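PDB 4F8Y: NADPH Quinone Oxidoreductase from Streptococcus mutans, which catalyses NADPH-dependent reduction of quinones, probably including menadione, with two-electron transfer probably passing through its bound FAD. Local coordinates for residues Phe79-Met88 against Gln139-Leu150. Sequence-based numbering, arbitrary orientation.
With FAD (flavin-adenine dinucleotide), chain E; VK3 (menadione), chain H.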
loop_
_atom_site.group_PDB
_atom_site.type_symbol
_atom_site.label_atom_id
_atom_site.label_comp_id
_atom_site.label_asym_id
_atom_site.label_seq_id
_atom_site.Cartn_x
_atom_site.Cartn_y
_atom_site.Cartn_z
ATOM N N PHE A 79 -6.464 -4.147 12.941
ATOM C CA PHE A 79 -5.256 -3.910 12.150
ATOM C C PHE A 79 -4.296 -2.965 12.883
ATOM O O PHE A 79 -4.667 -1.844 13.230
ATOM C CB PHE A 79 -5.601 -3.339 10.774
ATOM C CG PHE A 79 -6.351 -4.297 9.881
ATOM C CD1 PHE A 79 -5.671 -5.156 9.030
ATOM C CD2 PHE A 79 -7.733 -4.334 9.889
ATOM C CE1 PHE A 79 -6.364 -6.035 8.199
ATOM C CE2 PHE A 79 -8.431 -5.215 9.063
ATOM C CZ PHE A 79 -7.743 -6.061 8.221
ATOM N N ILE A 80 -3.068 -3.428 13.119
ATOM C CA ILE A 80 -2.038 -2.608 13.764
ATOM C C ILE A 80 -0.837 -2.399 12.839
ATOM O O ILE A 80 -0.155 -3.358 12.479
ATOM C CB ILE A 80 -1.538 -3.256 15.085
ATOM C CG1 ILE A 80 -2.691 -3.429 16.077
ATOM C CG2 ILE A 80 -0.395 -2.425 15.699
ATOM C CD1 ILE A 80 -2.330 -4.267 17.282
ATOM N N PHE A 81 -0.562 -1.150 12.466
ATOM C CA PHE A 81 0.568 -0.865 11.575
ATOM C C PHE A 81 1.084 0.579 11.627
ATOM O O PHE A 81 0.317 1.499 11.934
ATOM C CB PHE A 81 0.235 -1.263 10.119
ATOM C CG PHE A 81 -0.957 -0.544 9.533
ATOM C CD1 PHE A 81 -0.802 0.662 8.869
ATOM C CD2 PHE A 81 -2.228 -1.088 9.625
ATOM C CE1 PHE A 81 -1.902 1.318 8.325
ATOM C CE2 PHE A 81 -3.326 -0.440 9.078
ATOM C CZ PHE A 81 -3.163 0.766 8.430
ATOM N N PRO A 82 2.389 0.774 11.325
ATOM C CA PRO A 82 2.922 2.128 11.116
ATOM C C PRO A 82 2.509 2.637 9.744
ATOM O O PRO A 82 2.402 1.845 8.805
ATOM C CB PRO A 82 4.448 1.936 11.118
ATOM C CG PRO A 82 4.704 0.469 11.132
ATOM C CD PRO A 82 3.396 -0.268 11.052
ATOM N N ILE A 83 2.283 3.939 9.629
ATOM C CA ILE A 83 2.107 4.555 8.327
ATOM C C ILE A 83 3.463 4.615 7.617
ATOM O O ILE A 83 4.404 5.226 8.131
ATOM C CB ILE A 83 1.529 5.979 8.453
ATOM C CG1 ILE A 83 0.077 5.917 8.923
ATOM C CG2 ILE A 83 1.610 6.714 7.122
ATOM C CD1 ILE A 83 -0.795 5.004 8.082
ATOM N N TRP A 84 3.571 3.956 6.463
ATOM C CA TRP A 84 4.744 4.115 5.594
ATOM C C TRP A 84 4.310 4.725 4.259
ATOM O O TRP A 84 3.474 4.161 3.540
ATOM C CB TRP A 84 5.474 2.783 5.340
ATOM C CG TRP A 84 6.151 2.168 6.540
ATOM C CD1 TRP A 84 6.370 2.747 7.760
ATOM C CD2 TRP A 84 6.720 0.856 6.611
ATOM N NE1 TRP A 84 7.029 1.868 8.590
ATOM C CE2 TRP A 84 7.258 0.704 7.908
ATOM C CE3 TRP A 84 6.826 -0.206 5.704
ATOM C CZ2 TRP A 84 7.885 -0.473 8.320
ATOM C CZ3 TRP A 84 7.455 -1.368 6.112
ATOM C CH2 TRP A 84 7.974 -1.494 7.410
ATOM N N TRP A 85 4.872 5.886 3.934
ATOM C CA TRP A 85 4.467 6.619 2.734
ATOM C C TRP A 85 2.942 6.734 2.563
ATOM O O TRP A 85 2.386 6.350 1.532
ATOM C CB TRP A 85 5.155 6.037 1.498
ATOM C CG TRP A 85 6.646 6.220 1.568
ATOM C CD1 TRP A 85 7.583 5.261 1.820
ATOM C CD2 TRP A 85 7.361 7.455 1.425
ATOM N NE1 TRP A 85 8.841 5.816 1.822
ATOM C CE2 TRP A 85 8.734 7.162 1.580
ATOM C CE3 TRP A 85 6.977 8.776 1.171
ATOM C CZ2 TRP A 85 9.722 8.143 1.485
ATOM C CZ3 TRP A 85 7.959 9.747 1.081
ATOM C CH2 TRP A 85 9.317 9.424 1.236
ATOM N N SER A 86 2.293 7.261 3.606
ATOM C CA SER A 86 0.867 7.598 3.615
ATOM C C SER A 86 -0.081 6.399 3.681
ATOM O O SER A 86 -1.297 6.573 3.660
ATOM C CB SER A 86 0.525 8.465 2.408
ATOM O OG SER A 86 1.445 9.532 2.290
ATOM N N GLY A 87 0.465 5.186 3.755
ATOM C CA GLY A 87 -0.372 4.002 3.786
ATOM C C GLY A 87 0.226 2.749 4.397
ATOM O O GLY A 87 1.196 2.790 5.149
ATOM N N MET A 88 -0.373 1.614 4.065
ATOM C CA MET A 88 0.027 0.353 4.655
ATOM C C MET A 88 1.419 -0.035 4.194
ATOM O O MET A 88 1.758 0.170 3.029
ATOM C CB MET A 88 -0.955 -0.744 4.251
ATOM C CG MET A 88 -2.365 -0.541 4.755
ATOM S SD MET A 88 -3.436 -1.828 4.105
ATOM C CE MET A 88 -3.719 -1.217 2.438
ATOM N N GLN A 139 -4.152 12.456 1.801
ATOM C CA GLN A 139 -4.630 11.229 1.178
ATOM C C GLN A 139 -4.271 10.022 2.044
ATOM O O GLN A 139 -3.165 9.948 2.601
ATOM C CB GLN A 139 -4.025 11.075 -0.217
ATOM C CG GLN A 139 -4.405 12.194 -1.154
ATOM C CD GLN A 139 -5.839 12.092 -1.583
ATOM O OE1 GLN A 139 -6.252 11.080 -2.127
ATOM N NE2 GLN A 139 -6.616 13.138 -1.337
ATOM N N ASP A 140 -5.219 9.090 2.161
ATOM C CA ASP A 140 -5.019 7.821 2.862
ATOM C C ASP A 140 -4.745 8.004 4.363
ATOM O O ASP A 140 -5.629 8.440 5.109
ATOM C CB ASP A 140 -3.924 6.991 2.182
ATOM C CG ASP A 140 -3.976 5.530 2.563
ATOM O OD1 ASP A 140 -4.780 5.172 3.445
ATOM O OD2 ASP A 140 -3.210 4.737 1.984
ATOM N N TYR A 141 -3.533 7.678 4.811
ATOM C CA TYR A 141 -3.248 7.607 6.253
ATOM C C TYR A 141 -4.273 6.742 7.005
ATOM O O TYR A 141 -4.801 7.143 8.052
ATOM C CB TYR A 141 -3.167 9.005 6.878
ATOM C CG TYR A 141 -1.821 9.668 6.710
ATOM C CD1 TYR A 141 -0.935 9.763 7.776
ATOM C CD2 TYR A 141 -1.434 10.198 5.490
ATOM C CE1 TYR A 141 0.303 10.370 7.628
ATOM C CE2 TYR A 141 -0.200 10.804 5.334
ATOM C CZ TYR A 141 0.663 10.884 6.406
ATOM O OH TYR A 141 1.884 11.487 6.252
ATOM N N GLY A 142 -4.536 5.550 6.473
ATOM C CA GLY A 142 -5.492 4.634 7.074
ATOM C C GLY A 142 -6.905 4.779 6.540
ATOM O O GLY A 142 -7.728 3.885 6.726
ATOM N N LYS A 143 -7.182 5.904 5.881
ATOM C CA LYS A 143 -8.496 6.171 5.295
ATOM C C LYS A 143 -8.824 5.291 4.080
ATOM O O LYS A 143 -9.986 4.989 3.837
ATOM C CB LYS A 143 -8.661 7.659 4.948
ATOM C CG LYS A 143 -8.742 8.576 6.157
ATOM C CD LYS A 143 -9.037 10.015 5.752
ATOM C CE LYS A 143 -7.847 10.657 5.044
ATOM N NZ LYS A 143 -8.074 12.092 4.722
ATOM N N VAL A 144 -7.817 4.885 3.314
ATOM C CA VAL A 144 -8.059 3.964 2.203
ATOM C C VAL A 144 -8.556 2.607 2.723
ATOM O O VAL A 144 -9.620 2.143 2.328
ATOM C CB VAL A 144 -6.815 3.801 1.275
ATOM C CG1 VAL A 144 -6.951 2.578 0.384
ATOM C CG2 VAL A 144 -6.608 5.055 0.435
ATOM N N LEU A 145 -7.793 1.985 3.620
ATOM C CA LEU A 145 -8.178 0.708 4.237
ATOM C C LEU A 145 -9.571 0.739 4.887
ATOM O O LEU A 145 -10.374 -0.168 4.697
ATOM C CB LEU A 145 -7.124 0.268 5.260
ATOM C CG LEU A 145 -7.348 -1.048 6.015
ATOM C CD1 LEU A 145 -7.304 -2.231 5.056
ATOM C CD2 LEU A 145 -6.310 -1.218 7.135
ATOM N N LYS A 146 -9.856 1.782 5.656
ATOM C CA LYS A 146 -11.181 1.950 6.233
ATOM C C LYS A 146 -12.281 2.152 5.190
ATOM O O LYS A 146 -13.282 1.432 5.178
ATOM C CB LYS A 146 -11.208 3.142 7.194
ATOM C CG LYS A 146 -12.632 3.567 7.531
ATOM C CD LYS A 146 -12.728 4.345 8.827
ATOM C CE LYS A 146 -14.182 4.548 9.213
ATOM N NZ LYS A 146 -14.313 5.579 10.264
ATOM N N LYS A 147 -12.101 3.154 4.333
ATOM C CA LYS A 147 -13.171 3.614 3.445
ATOM C C LYS A 147 -13.245 2.883 2.105
ATOM O O LYS A 147 -14.334 2.650 1.578
ATOM C CB LYS A 147 -13.049 5.126 3.197
ATOM C CG LYS A 147 -12.976 5.956 4.460
ATOM N N GLN A 148 -12.090 2.531 1.545
ATOM C CA GLN A 148 -12.058 1.995 0.185
ATOM C C GLN A 148 -11.633 0.526 0.071
ATOM O O GLN A 148 -11.570 -0.025 -1.032
ATOM C CB GLN A 148 -11.223 2.913 -0.712
ATOM C CG GLN A 148 -11.842 4.300 -0.811
ATOM C CD GLN A 148 -10.966 5.315 -1.492
ATOM O OE1 GLN A 148 -11.191 6.519 -1.358
ATOM N NE2 GLN A 148 -9.967 4.847 -2.233
ATOM N N ILE A 149 -11.350 -0.098 1.211
ATOM C CA ILE A 149 -11.070 -1.528 1.265
ATOM C C ILE A 149 -12.105 -2.261 2.130
ATOM O O ILE A 149 -12.940 -3.006 1.620
ATOM C CB ILE A 149 -9.645 -1.826 1.792
ATOM C CG1 ILE A 149 -8.594 -1.038 0.999
ATOM C CG2 ILE A 149 -9.355 -3.322 1.732
ATOM C CD1 ILE A 149 -7.165 -1.301 1.438
ATOM N N LEU A 150 -12.057 -2.031 3.438
ATOM C CA LEU A 150 -12.885 -2.791 4.368
ATOM C C LEU A 150 -14.373 -2.552 4.132
ATOM O O LEU A 150 -15.158 -3.494 4.103
ATOM C CB LEU A 150 -12.480 -2.523 5.830
ATOM C CG LEU A 150 -11.041 -2.893 6.250
ATOM C CD1 LEU A 150 -10.732 -2.436 7.665
ATOM C CD2 LEU A 150 -10.750 -4.384 6.100
HETATM P PA FAD E . 9.617 2.929 16.980
HETATM O O1A FAD E . 10.869 3.558 16.118
HETATM O O2A FAD E . 9.795 1.488 17.135
HETATM O O5B FAD E . 9.523 3.654 18.440
HETATM C C5B FAD E . 9.150 5.005 18.492
HETATM C C4B FAD E . 9.332 5.627 19.867
HETATM O O4B FAD E . 8.548 5.037 20.957
HETATM C C3B FAD E . 10.802 5.581 20.451
HETATM O O3B FAD E . 11.400 6.764 20.897
HETATM C C2B FAD E . 10.752 4.385 21.383
HETATM O O2B FAD E . 11.852 4.166 22.224
HETATM C C1B FAD E . 9.412 4.602 21.968
HETATM N N9A FAD E . 8.848 3.471 22.699
HETATM C C8A FAD E . 8.998 2.168 22.441
HETATM N N7A FAD E . 8.266 1.459 23.377
HETATM C C5A FAD E . 7.660 2.366 24.215
HETATM C C6A FAD E . 6.833 2.215 25.301
HETATM N N6A FAD E . 6.456 0.883 25.747
HETATM N N1A FAD E . 6.378 3.291 25.955
HETATM C C2A FAD E . 6.729 4.537 25.550
HETATM N N3A FAD E . 7.549 4.683 24.473
HETATM C C4A FAD E . 8.006 3.600 23.814
HETATM N N1 FAD E . 5.154 8.947 9.227
HETATM C C2 FAD E . 4.505 10.230 8.686
HETATM O O2 FAD E . 3.601 10.855 9.537
HETATM N N3 FAD E . 3.967 10.015 7.246
HETATM C C4 FAD E . 4.783 9.171 6.175
HETATM O O4 FAD E . 4.001 8.714 5.121
HETATM C C4X FAD E . 5.647 8.051 6.795
HETATM N N5 FAD E . 6.433 7.141 5.968
HETATM C C5X FAD E . 7.423 6.251 6.543
HETATM C C6 FAD E . 8.065 5.341 5.668
HETATM C C7 FAD E . 8.998 4.476 6.167
HETATM C C7M FAD E . 9.683 3.484 5.232
HETATM C C8 FAD E . 9.300 4.497 7.485
HETATM C C8M FAD E . 10.337 3.529 8.048
HETATM C C9 FAD E . 8.676 5.379 8.327
HETATM C C9A FAD E . 7.714 6.278 7.819
HETATM N N10 FAD E . 7.066 7.190 8.734
HETATM C C10 FAD E . 6.033 8.135 8.291
HETATM C "C1'" FAD E . 7.289 7.066 10.159
HETATM C "C2'" FAD E . 6.472 6.003 10.895
HETATM O "O2'" FAD E . 5.076 6.081 10.741
HETATM C "C3'" FAD E . 6.929 5.835 12.330
HETATM O "O3'" FAD E . 8.290 5.541 12.447
HETATM C "C4'" FAD E . 6.058 4.823 13.048
HETATM O "O4'" FAD E . 4.692 4.989 12.838
HETATM C "C5'" FAD E . 6.375 4.696 14.520
HETATM O "O5'" FAD E . 5.992 3.465 15.033
HETATM P P FAD E . 7.218 2.415 15.316
HETATM O O1P FAD E . 6.601 1.081 16.057
HETATM O O2P FAD E . 7.886 2.081 14.060
HETATM O O3P FAD E . 8.206 3.351 16.249
HETATM C C1K VK3 H . 8.537 9.841 5.471
HETATM O O1K VK3 H . 9.385 8.846 4.968
HETATM C C2K VK3 H . 7.618 10.565 4.544
HETATM C C3K VK3 H . 6.788 11.558 5.031
HETATM C C4K VK3 H . 6.811 11.884 6.413
HETATM O O4K VK3 H . 5.967 12.910 6.882
HETATM C C5K VK3 H . 7.697 11.181 7.307
HETATM C C6K VK3 H . 7.737 11.488 8.692
HETATM C C7K VK3 H . 8.584 10.810 9.532
HETATM C C8K VK3 H . 9.474 9.741 9.002
HETATM C C9K VK3 H . 9.436 9.450 7.668
HETATM C C10 VK3 H . 8.560 10.145 6.796
HETATM C C11 VK3 H . 5.857 12.322 4.087
HETATM O O HOH W 1 -2.818 1.943 2.236
#
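Tyr141 packs its backbone and ring on the loop that follows strand 76-82, and its hydroxyl goes on to the flavin. At its root, the backbone N of Tyr141 donates to Ser86 O over 2.7 Å, the one hydrogen bond made directly between the two segments. From CB the side chain leaves beside its own backbone N (chi1 -83°), which lays one ring face over both Ile83 and Ser86. CD1 lies near CG1 and CG2 of Ile83, and CG2 of Ile83 makes a CH-pi contact over the Tyr141 ring, 4.2 Å from the centroid and 23° off the normal. CD2 and CE2 run along CA and CB of Ser86, whose CA sits off-centre on the same side. At the tip, Tyr141 OH accepts from FAD N3 at 2.7 Å. Ser86 N and Trp85 N donate to FAD O4 and N5, consistent with the contact holding flavin-binding residues in place. His128 adds an edge-to-face ring contact and Thr130 a bond to the hydroxyl.

Asp140 ties the helix start to the same loop. Its OD1 accepts from Val144 N, approached 48° out of the carboxylate plane, and OD2 takes a water that Met88 N also holds. Further along, Leu145 CD2 touches Phe81 CE2 at 3.6 Å and sits over one face of the Phe79 ring, offset toward the rim, and Met88 CE meets Ile149 CD1 tip to tip at 3.6 Å.

In this flavodoxin-like fold, helix 143-150 packs against the parallel sheet over strands 76-82 and 120-127, its axis 11.9 Å from that of segment 79-82; Ile96 of helix 90-99 touches Met88 and Ile149, while Gln148 of the second subunit bonds Ser86 OG across the dimer interface.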